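Local coordinates for protein MdcD (Pseudomonas aeruginosa, PDB 5VIP) that probably serves as a carboxyltransferase-family subunit of a biotin-independent malonate decarboxylase, acting in carboxyl-group transfer or release, at residues A94-R105 and E135-Y146; A167-V175 and Y239-C250. One frame throughout, in Å; residues are numbered along the deposited sequence.

Contact 1 of 2, residues A94-R105 and E135-Y146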
loop_
_atom_site.group_PDB
_atom_site.type_symbol
_atom_site.label_atom_id
_atom_site.label_comp_id
_atom_site.label_asym_id
_atom_site.label_seq_id
_atom_site.Cartn_x
_atom_site.Cartn_y
_atom_site.Cartn_z
ATOM N N ALA B 94 0.597 -1.118 12.180
ATOM C CA ALA B 94 1.452 0.012 11.813
ATOM C C ALA B 94 2.330 0.434 12.980
ATOM O O ALA B 94 3.531 0.653 12.814
ATOM C CB ALA B 94 0.594 1.203 11.325
ATOM N N GLY B 95 1.733 0.542 14.165
ATOM C CA GLY B 95 2.465 0.984 15.337
ATOM C C GLY B 95 3.535 0.005 15.778
ATOM O O GLY B 95 4.595 0.410 16.249
ATOM N N ALA B 96 3.267 -1.286 15.625
ATOM C CA ALA B 96 4.266 -2.302 15.965
ATOM C C ALA B 96 5.477 -2.178 15.035
ATOM O O ALA B 96 6.624 -2.241 15.480
ATOM C CB ALA B 96 3.669 -3.683 15.876
ATOM N N LEU B 97 5.208 -1.995 13.745
ATOM C CA LEU B 97 6.281 -1.822 12.767
ATOM C C LEU B 97 7.051 -0.532 12.999
ATOM O O LEU B 97 8.271 -0.490 12.832
ATOM C CB LEU B 97 5.703 -1.849 11.345
ATOM C CG LEU B 97 5.258 -3.239 10.872
ATOM C CD1 LEU B 97 4.235 -3.151 9.742
ATOM C CD2 LEU B 97 6.481 -4.014 10.404
ATOM N N GLU B 98 6.341 0.530 13.358
ATOM C CA GLU B 98 6.993 1.807 13.646
ATOM C C GLU B 98 7.934 1.721 14.848
ATOM O O GLU B 98 9.032 2.275 14.831
ATOM C CB GLU B 98 5.936 2.894 13.882
ATOM C CG GLU B 98 5.177 3.270 12.610
ATOM C CD GLU B 98 3.854 3.982 12.878
ATOM O OE1 GLU B 98 3.546 4.261 14.056
ATOM O OE2 GLU B 98 3.120 4.253 11.903
ATOM N N LEU B 99 7.506 1.034 15.899
ATOM C CA LEU B 99 8.354 0.900 17.081
ATOM C C LEU B 99 9.561 0.001 16.787
ATOM O O LEU B 99 10.628 0.174 17.374
ATOM C CB LEU B 99 7.543 0.364 18.269
ATOM C CG LEU B 99 6.591 1.403 18.896
ATOM C CD1 LEU B 99 5.718 0.775 19.984
ATOM C CD2 LEU B 99 7.379 2.572 19.472
ATOM N N ALA B 100 9.404 -0.956 15.882
ATOM C CA ALA B 100 10.542 -1.803 15.520
ATOM C C ALA B 100 11.585 -0.978 14.779
ATOM O O ALA B 100 12.781 -1.155 14.981
ATOM C CB ALA B 100 10.106 -2.990 14.674
ATOM N N ALA B 101 11.130 -0.070 13.923
ATOM C CA ALA B 101 12.067 0.810 13.228
ATOM C C ALA B 101 12.778 1.711 14.247
ATOM O O ALA B 101 13.988 1.920 14.172
ATOM C CB ALA B 101 11.342 1.640 12.176
ATOM N N GLU B 102 12.017 2.235 15.207
ATOM C CA GLU B 102 12.584 3.078 16.262
ATOM C C GLU B 102 13.654 2.316 17.062
ATOM O O GLU B 102 14.732 2.852 17.338
ATOM C CB GLU B 102 11.461 3.590 17.167
ATOM C CG GLU B 102 11.860 4.631 18.187
ATOM C CD GLU B 102 10.645 5.357 18.754
ATOM O OE1 GLU B 102 10.652 5.683 19.959
ATOM O OE2 GLU B 102 9.679 5.597 17.991
ATOM N N ASP B 103 13.362 1.063 17.410
ATOM C CA ASP B 103 14.338 0.189 18.064
ATOM C C ASP B 103 15.643 0.148 17.274
ATOM O O ASP B 103 16.728 0.324 17.826
ATOM C CB ASP B 103 13.791 -1.245 18.209
ATOM C CG ASP B 103 13.082 -1.482 19.527
ATOM O OD1 ASP B 103 13.144 -0.601 20.411
ATOM O OD2 ASP B 103 12.466 -2.565 19.688
ATOM N N ASN B 104 15.533 -0.093 15.974
ATOM C CA ASN B 104 16.720 -0.233 15.141
ATOM C C ASN B 104 17.530 1.058 15.083
ATOM O O ASN B 104 18.764 1.013 15.070
ATOM C CB ASN B 104 16.336 -0.697 13.730
ATOM C CG ASN B 104 16.177 -2.204 13.651
ATOM O OD1 ASN B 104 17.153 -2.927 13.451
ATOM N ND2 ASN B 104 14.953 -2.688 13.846
ATOM N N ARG B 105 16.850 2.201 15.064
ATOM C CA ARG B 105 17.556 3.486 15.106
ATOM C C ARG B 105 18.233 3.698 16.461
ATOM O O ARG B 105 19.164 4.492 16.571
ATOM C CB ARG B 105 16.616 4.653 14.806
ATOM C CG ARG B 105 16.327 4.820 13.324
ATOM C CD ARG B 105 15.474 6.041 13.057
ATOM N NE ARG B 105 14.052 5.805 13.310
ATOM C CZ ARG B 105 13.215 5.314 12.400
ATOM N NH1 ARG B 105 13.665 4.994 11.199
ATOM N NH2 ARG B 105 11.937 5.136 12.691
ATOM N N GLU B 135 -0.089 3.421 6.162
ATOM C CA GLU B 135 0.860 3.573 7.265
ATOM C C GLU B 135 1.652 2.302 7.524
ATOM O O GLU B 135 2.831 2.368 7.875
ATOM C CB GLU B 135 0.141 4.001 8.558
ATOM C CG GLU B 135 -0.276 5.464 8.543
ATOM C CD GLU B 135 -1.306 5.817 9.600
ATOM O OE1 GLU B 135 -1.583 4.979 10.493
ATOM O OE2 GLU B 135 -1.845 6.947 9.527
ATOM N N ILE B 136 0.994 1.152 7.389
ATOM C CA ILE B 136 1.684 -0.130 7.468
ATOM C C ILE B 136 2.733 -0.248 6.372
ATOM O O ILE B 136 3.868 -0.676 6.613
ATOM C CB ILE B 136 0.679 -1.295 7.366
ATOM C CG1 ILE B 136 -0.203 -1.289 8.615
ATOM C CG2 ILE B 136 1.412 -2.620 7.165
ATOM C CD1 ILE B 136 -1.523 -2.020 8.472
ATOM N N GLN B 137 2.357 0.140 5.159
ATOM C CA GLN B 137 3.280 0.061 4.028
ATOM C C GLN B 137 4.488 0.973 4.245
ATOM O O GLN B 137 5.635 0.547 4.066
ATOM C CB GLN B 137 2.555 0.392 2.721
ATOM C CG GLN B 137 1.615 -0.736 2.317
ATOM C CD GLN B 137 0.682 -0.353 1.194
ATOM O OE1 GLN B 137 0.662 0.791 0.754
ATOM N NE2 GLN B 137 -0.100 -1.310 0.728
ATOM N N ALA B 138 4.235 2.198 4.692
ATOM C CA ALA B 138 5.309 3.133 5.030
ATOM C C ALA B 138 6.257 2.579 6.084
ATOM O O ALA B 138 7.475 2.743 5.979
ATOM C CB ALA B 138 4.726 4.472 5.526
ATOM N N ALA B 139 5.696 1.943 7.109
ATOM C CA ALA B 139 6.505 1.432 8.209
ATOM C C ALA B 139 7.361 0.245 7.765
ATOM O O ALA B 139 8.468 0.039 8.269
ATOM C CB ALA B 139 5.612 1.049 9.390
ATOM N N ILE B 140 6.858 -0.535 6.813
ATOM C CA ILE B 140 7.636 -1.668 6.316
ATOM C C ILE B 140 8.868 -1.177 5.565
ATOM O O ILE B 140 9.977 -1.691 5.753
ATOM C CB ILE B 140 6.789 -2.575 5.400
ATOM C CG1 ILE B 140 5.812 -3.390 6.258
ATOM C CG2 ILE B 140 7.693 -3.523 4.582
ATOM C CD1 ILE B 140 4.707 -4.003 5.455
ATOM N N VAL B 141 8.677 -0.156 4.733
ATOM C CA VAL B 141 9.784 0.392 3.959
ATOM C C VAL B 141 10.821 1.017 4.909
ATOM O O VAL B 141 12.025 0.797 4.756
ATOM C CB VAL B 141 9.274 1.423 2.914
ATOM C CG1 VAL B 141 10.445 2.057 2.130
ATOM C CG2 VAL B 141 8.307 0.742 1.943
ATOM N N ASP B 142 10.350 1.760 5.907
ATOM C CA ASP B 142 11.251 2.369 6.900
ATOM C C ASP B 142 12.047 1.295 7.640
ATOM O O ASP B 142 13.260 1.403 7.760
ATOM C CB ASP B 142 10.458 3.226 7.893
ATOM C CG ASP B 142 11.345 3.968 8.883
ATOM O OD1 ASP B 142 12.576 4.049 8.667
ATOM O OD2 ASP B 142 10.793 4.484 9.881
ATOM N N LEU B 143 11.367 0.250 8.107
ATOM C CA LEU B 143 12.020 -0.788 8.893
ATOM C C LEU B 143 13.051 -1.553 8.064
ATOM O O LEU B 143 14.085 -1.976 8.586
ATOM C CB LEU B 143 10.982 -1.758 9.478
ATOM C CG LEU B 143 11.495 -2.976 10.271
ATOM C CD1 LEU B 143 12.454 -2.563 11.409
ATOM C CD2 LEU B 143 10.324 -3.773 10.840
ATOM N N GLN B 144 12.781 -1.705 6.772
ATOM C CA GLN B 144 13.656 -2.486 5.910
ATOM C C GLN B 144 14.881 -1.698 5.428
ATOM O O GLN B 144 15.628 -2.161 4.568
ATOM C CB GLN B 144 12.854 -3.063 4.747
ATOM C CG GLN B 144 11.954 -4.202 5.264
ATOM C CD GLN B 144 11.169 -4.937 4.198
ATOM O OE1 GLN B 144 10.726 -6.058 4.428
ATOM N NE2 GLN B 144 10.984 -4.318 3.034
ATOM N N ARG B 145 15.110 -0.537 6.028
ATOM C CA ARG B 145 16.431 0.084 5.973
ATOM C C ARG B 145 17.380 -0.591 6.970
ATOM O O ARG B 145 18.596 -0.418 6.893
ATOM C CB ARG B 145 16.323 1.583 6.243
ATOM C CG ARG B 145 15.565 2.309 5.132
ATOM C CD ARG B 145 15.564 3.801 5.332
ATOM N NE ARG B 145 14.870 4.205 6.546
ATOM C CZ ARG B 145 14.813 5.466 6.964
ATOM N NH1 ARG B 145 15.412 6.411 6.263
ATOM N NH2 ARG B 145 14.172 5.780 8.079
ATOM N N TYR B 146 16.821 -1.392 7.877
ATOM C CA TYR B 146 17.586 -2.007 8.968
ATOM C C TYR B 146 17.456 -3.531 9.038
ATOM O O TYR B 146 18.438 -4.248 9.270
ATOM C CB TYR B 146 17.140 -1.415 10.313
ATOM C CG TYR B 146 16.963 0.081 10.280
ATOM C CD1 TYR B 146 18.056 0.931 10.384
ATOM C CD2 TYR B 146 15.699 0.646 10.134
ATOM C CE1 TYR B 146 17.899 2.306 10.338
ATOM C CE2 TYR B 146 15.532 2.015 10.093
ATOM C CZ TYR B 146 16.636 2.839 10.201
ATOM O OH TYR B 146 16.462 4.200 10.151
HETATM O O HOH W 1 3.860 4.410 9.440
#

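Contact 2 of 2, residues A167-V175 and Y239-C250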
loop_
_atom_site.group_PDB
_atom_site.type_symbol
_atom_site.label_atom_id
_atom_site.label_comp_id
_atom_site.label_asym_id
_atom_site.label_seq_id
_atom_site.Cartn_x
_atom_site.Cartn_y
_atom_site.Cartn_z
ATOM N N ALA B 167 2.456 -7.165 1.487
ATOM C CA ALA B 167 3.208 -8.408 1.341
ATOM C C ALA B 167 4.283 -8.241 0.260
ATOM O O ALA B 167 5.432 -8.668 0.428
ATOM C CB ALA B 167 2.264 -9.568 1.002
ATOM N N GLY B 168 3.908 -7.595 -0.840
ATOM C CA GLY B 168 4.828 -7.351 -1.942
ATOM C C GLY B 168 6.001 -6.454 -1.558
ATOM O O GLY B 168 7.032 -6.478 -2.225
ATOM N N LEU B 169 5.849 -5.656 -0.495
ATOM C CA LEU B 169 6.960 -4.838 0.003
ATOM C C LEU B 169 7.915 -5.618 0.886
ATOM O O LEU B 169 9.081 -5.241 1.020
ATOM C CB LEU B 169 6.457 -3.658 0.824
ATOM C CG LEU B 169 5.548 -2.662 0.132
ATOM C CD1 LEU B 169 4.907 -1.814 1.219
ATOM C CD2 LEU B 169 6.362 -1.812 -0.815
ATOM N N CYS B 170 7.417 -6.669 1.534
ATOM C CA CYS B 170 8.223 -7.404 2.517
ATOM C C CYS B 170 9.428 -8.082 1.866
ATOM O O CYS B 170 9.318 -8.595 0.746
ATOM C CB CYS B 170 7.364 -8.456 3.229
ATOM S SG CYS B 170 6.151 -7.710 4.365
ATOM N N SER B 171 10.560 -8.097 2.572
ATOM C CA SER B 171 11.788 -8.735 2.078
ATOM C C SER B 171 11.588 -10.178 1.653
ATOM O O SER B 171 12.105 -10.614 0.621
ATOM C CB SER B 171 12.889 -8.699 3.154
ATOM O OG SER B 171 13.322 -7.365 3.398
ATOM N N TYR B 172 10.857 -10.932 2.467
ATOM C CA TYR B 172 10.628 -12.343 2.165
ATOM C C TYR B 172 9.172 -12.702 2.358
ATOM O O TYR B 172 8.571 -12.309 3.353
ATOM C CB TYR B 172 11.506 -13.244 3.047
ATOM C CG TYR B 172 12.969 -12.910 2.919
ATOM C CD1 TYR B 172 13.658 -13.183 1.740
ATOM C CD2 TYR B 172 13.645 -12.272 3.951
ATOM C CE1 TYR B 172 15.008 -12.851 1.607
ATOM C CE2 TYR B 172 14.992 -11.939 3.835
ATOM C CZ TYR B 172 15.666 -12.234 2.661
ATOM O OH TYR B 172 17.001 -11.897 2.556
ATOM N N VAL B 173 8.623 -13.459 1.408
ATOM C CA VAL B 173 7.243 -13.929 1.483
ATOM C C VAL B 173 7.210 -15.452 1.478
ATOM O O VAL B 173 7.683 -16.091 0.525
ATOM C CB VAL B 173 6.385 -13.406 0.302
ATOM C CG1 VAL B 173 4.983 -13.999 0.378
ATOM C CG2 VAL B 173 6.334 -11.882 0.308
ATOM N N LEU B 174 6.675 -16.031 2.547
ATOM C CA LEU B 174 6.653 -17.485 2.684
ATOM C C LEU B 174 5.216 -17.953 2.576
ATOM O O LEU B 174 4.328 -17.388 3.216
ATOM C CB LEU B 174 7.267 -17.944 4.020
ATOM C CG LEU B 174 8.530 -17.218 4.520
ATOM C CD1 LEU B 174 9.122 -17.885 5.770
ATOM C CD2 LEU B 174 9.557 -17.039 3.430
ATOM N N VAL B 175 4.978 -18.979 1.770
ATOM C CA VAL B 175 3.617 -19.449 1.560
ATOM C C VAL B 175 3.505 -20.965 1.721
ATOM O O VAL B 175 4.483 -21.698 1.568
ATOM C CB VAL B 175 3.098 -19.058 0.163
ATOM C CG1 VAL B 175 3.014 -17.529 0.014
ATOM C CG2 VAL B 175 3.991 -19.679 -0.929
ATOM N N TYR B 239 15.280 -17.062 7.276
ATOM C CA TYR B 239 15.138 -15.856 6.471
ATOM C C TYR B 239 15.539 -14.610 7.238
ATOM O O TYR B 239 16.171 -13.735 6.666
ATOM C CB TYR B 239 13.714 -15.727 5.924
ATOM C CG TYR B 239 13.576 -16.485 4.625
ATOM C CD1 TYR B 239 14.147 -15.998 3.465
ATOM C CD2 TYR B 239 12.938 -17.721 4.578
ATOM C CE1 TYR B 239 14.051 -16.687 2.271
ATOM C CE2 TYR B 239 12.845 -18.426 3.393
ATOM C CZ TYR B 239 13.403 -17.903 2.241
ATOM O OH TYR B 239 13.305 -18.602 1.050
ATOM N N PHE B 240 15.206 -14.526 8.522
ATOM C CA PHE B 240 15.724 -13.426 9.332
ATOM C C PHE B 240 17.246 -13.453 9.414
ATOM O O PHE B 240 17.877 -12.408 9.350
ATOM C CB PHE B 240 15.140 -13.443 10.747
ATOM C CG PHE B 240 13.745 -12.867 10.818
ATOM C CD1 PHE B 240 13.508 -11.564 10.418
ATOM C CD2 PHE B 240 12.686 -13.630 11.275
ATOM C CE1 PHE B 240 12.230 -11.015 10.475
ATOM C CE2 PHE B 240 11.398 -13.090 11.335
ATOM C CZ PHE B 240 11.172 -11.789 10.929
ATOM N N ALA B 241 17.822 -14.641 9.556
ATOM C CA ALA B 241 19.284 -14.779 9.680
ATOM C C ALA B 241 19.997 -14.409 8.373
ATOM O O ALA B 241 21.157 -14.001 8.365
ATOM C CB ALA B 241 19.644 -16.193 10.098
ATOM N N LYS B 242 19.277 -14.568 7.274
ATOM C CA LYS B 242 19.738 -14.186 5.942
ATOM C C LYS B 242 19.947 -12.675 5.814
ATOM O O LYS B 242 20.860 -12.223 5.122
ATOM C CB LYS B 242 18.710 -14.682 4.928
ATOM C CG LYS B 242 19.051 -14.604 3.490
ATOM C CD LYS B 242 18.025 -15.470 2.771
ATOM C CE LYS B 242 17.888 -15.087 1.321
ATOM N NZ LYS B 242 18.996 -15.592 0.488
ATOM N N GLY B 243 19.107 -11.890 6.487
ATOM C CA GLY B 243 19.254 -10.442 6.453
ATOM C C GLY B 243 18.589 -9.840 5.232
ATOM O O GLY B 243 17.880 -10.537 4.485
ATOM N N LEU B 244 18.829 -8.551 5.009
ATOM C CA LEU B 244 18.206 -7.838 3.897
ATOM C C LEU B 244 18.667 -8.362 2.526
ATOM O O LEU B 244 19.866 -8.485 2.274
ATOM C CB LEU B 244 18.503 -6.344 4.005
ATOM C CG LEU B 244 17.761 -5.589 5.109
ATOM C CD1 LEU B 244 18.285 -4.160 5.219
ATOM C CD2 LEU B 244 16.269 -5.588 4.797
ATOM N N PRO B 245 17.715 -8.659 1.629
ATOM C CA PRO B 245 18.084 -9.121 0.282
ATOM C C PRO B 245 18.789 -8.030 -0.535
ATOM O O PRO B 245 18.463 -6.843 -0.423
ATOM C CB PRO B 245 16.734 -9.507 -0.350
ATOM C CG PRO B 245 15.706 -8.768 0.432
ATOM C CD PRO B 245 16.257 -8.574 1.822
ATOM N N ALA B 246 19.759 -8.436 -1.350
ATOM C CA ALA B 246 20.545 -7.485 -2.137
ATOM C C ALA B 246 19.729 -6.819 -3.243
ATOM O O ALA B 246 19.940 -5.645 -3.554
ATOM C CB ALA B 246 21.759 -8.181 -2.739
ATOM N N ARG B 247 18.820 -7.572 -3.854
ATOM C CA ARG B 247 18.025 -7.033 -4.948
ATOM C C ARG B 247 16.605 -7.595 -4.916
ATOM O O ARG B 247 16.257 -8.495 -5.682
ATOM C CB ARG B 247 18.691 -7.334 -6.290
ATOM C CG ARG B 247 18.251 -6.402 -7.391
ATOM C CD ARG B 247 19.072 -6.624 -8.640
ATOM N NE ARG B 247 18.344 -6.183 -9.823
ATOM C CZ ARG B 247 18.048 -6.980 -10.841
ATOM N NH1 ARG B 247 18.412 -8.259 -10.818
ATOM N NH2 ARG B 247 17.386 -6.501 -11.879
ATOM N N PRO B 248 15.779 -7.055 -4.016
ATOM C CA PRO B 248 14.405 -7.531 -3.829
ATOM C C PRO B 248 13.523 -7.184 -5.032
ATOM O O PRO B 248 13.908 -6.329 -5.833
ATOM C CB PRO B 248 13.955 -6.791 -2.568
ATOM C CG PRO B 248 14.750 -5.528 -2.583
ATOM C CD PRO B 248 16.095 -5.900 -3.157
ATOM N N ARG B 249 12.368 -7.836 -5.143
ATOM C CA ARG B 249 11.486 -7.683 -6.299
ATOM C C ARG B 249 11.087 -6.229 -6.557
ATOM O O ARG B 249 10.999 -5.817 -7.707
ATOM C CB ARG B 249 10.229 -8.549 -6.134
ATOM C CG ARG B 249 10.469 -10.050 -6.365
ATOM C CD ARG B 249 9.225 -10.885 -6.074
ATOM N NE ARG B 249 8.923 -10.897 -4.649
ATOM C CZ ARG B 249 9.413 -11.782 -3.786
ATOM N NH1 ARG B 249 10.229 -12.746 -4.203
ATOM N NH2 ARG B 249 9.089 -11.700 -2.502
ATOM N N CYS B 250 10.884 -5.449 -5.498
ATOM C CA CYS B 250 10.464 -4.043 -5.637
ATOM C C CYS B 250 11.489 -3.163 -6.358
ATOM O O CYS B 250 11.151 -2.101 -6.890
ATOM C CB CYS B 250 10.181 -3.428 -4.257
ATOM S SG CYS B 250 8.596 -3.897 -3.576
#

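Contact 1 of 2, residues A94-R105 and E135-Y146
Asp142 and Arg105 meet through their torsions: the aspartate holds its CG anti to the backbone N (chi1 -176°), and a bend at chi3 of the arginine brings the guanidinium to that carboxylate. The two flat groups come out nearly coplanar, 12° apart, and the salt bridge is end-on, one nitrogen to each oxygen. Arg105 NH1 reaches the syn lone pair of Asp142 OD1 at 2.9 Å, and Arg105 NH2 meets Asp142 OD2 at 3.1 Å on its syn side. Arg105 NH1 also donates to Tyr146 OH at 3.1 Å, tilted from the guanidinium plane. Arg145 also approaches Asp142 OD1, at a distance too short to trust in detail; the shared carboxylate probably eases the repulsion between the two arginines.

Toward the N-terminal ends of both segments the helices interlock knobs-into-holes. Leu97 enters a hole formed by Ile136, Ala139, Ile140 and Leu143; Leu97 CB lies only 3.5 Å from Ala139 CB, a tight fit. Leu143 in turn fits among Leu97, Ala100, Ala101 and Asn104, with Leu143 CD1 3.5 Å from Asn104 ND2. Asn104 ND2 donates to Ala100 O (2.9 Å) from above the carbonyl plane. A water donates to both Glu98 OE2 and Glu135 O, but both glutamates have their strongest partners in basic side chains of a neighbouring protein chain.

The axes approach to 8.5 Å at a crossing angle of 20°, so the helices run nearly parallel. Leu97 and Leu143 pack on Ala112 of strand 111-115, Ile140 reaches both Leu114 of that strand and Leu169 of helix 162-169, and Ile136 meets Met163 of the same helix.

Contact 2 of 2, residues A167-V175 and Y239-C250
Tyr172 is the centre of the first shell: Tyr172 OH donates to Gly243 O at a short 2.5 Å, with the donor nearly on the carbonyl axis and the oxygen lying at the ring edge. Tyr239 comes over one face, offset toward the rim, with Tyr239 CD1 3.3 Å from Tyr172 CD1. With planes at 44° and centroids 4.8 Å apart, the rings are inclined to each other. Around the hydroxyl close Lys242 CG, from the aliphatic part of the lysine, and Pro245 CD, each 3.5 Å from Tyr172 OH.

One layer further out, Leu174 lays its CD2 over the face of the Tyr239 ring in a CH-pi contact, 3.9 Å from the centroid. Gly243, just after helix 229-242, has a positive phi (84°), a backbone turn that suits glycine and presents its carbonyl to the tyrosine. Pro245 packs on Ser171, with Pro245 CD 3.5 Å from Ser171 OG. Farther along, Cys250 SG approaches Gly168 O, while Arg249 passes Val173 CG2 on its way to a salt bridge with Asp222, whose carboxylate also accepts from Val173 N.

Strand 172-176 is flanked by strands 150-153 and 223-225. Helix 229-242 lies against their side chains, Phe240 on Val150 and Tyr239 on Ala223, and the following loop runs by the N-terminal end of strand 172-176, an arrangement consistent with the crotonase-like alpha/beta fold of carboxyltransferase domains.

Contact 1 precedes contact 2 along the chain, and their centres lie about 15 Å apart within one carboxyltransferase domain. Gln144, just past helix 126-143, is a worked example of how neighbouring elements are tied: Gln144 OE1 probably accepts from Ser171 N and its NE2 probably donates to Leu169 O, fastening the end of contact 1 to the bend between helix 162-169 and strand 172-176. Contact 1 joins two helices beside strand 111-115 of the seven-stranded mixed sheet, and contact 2 joins strand 172-176 of that sheet to the C-terminal turn of helix 229-242 and the loop after it. Together they tie central segments of the chain to a late one.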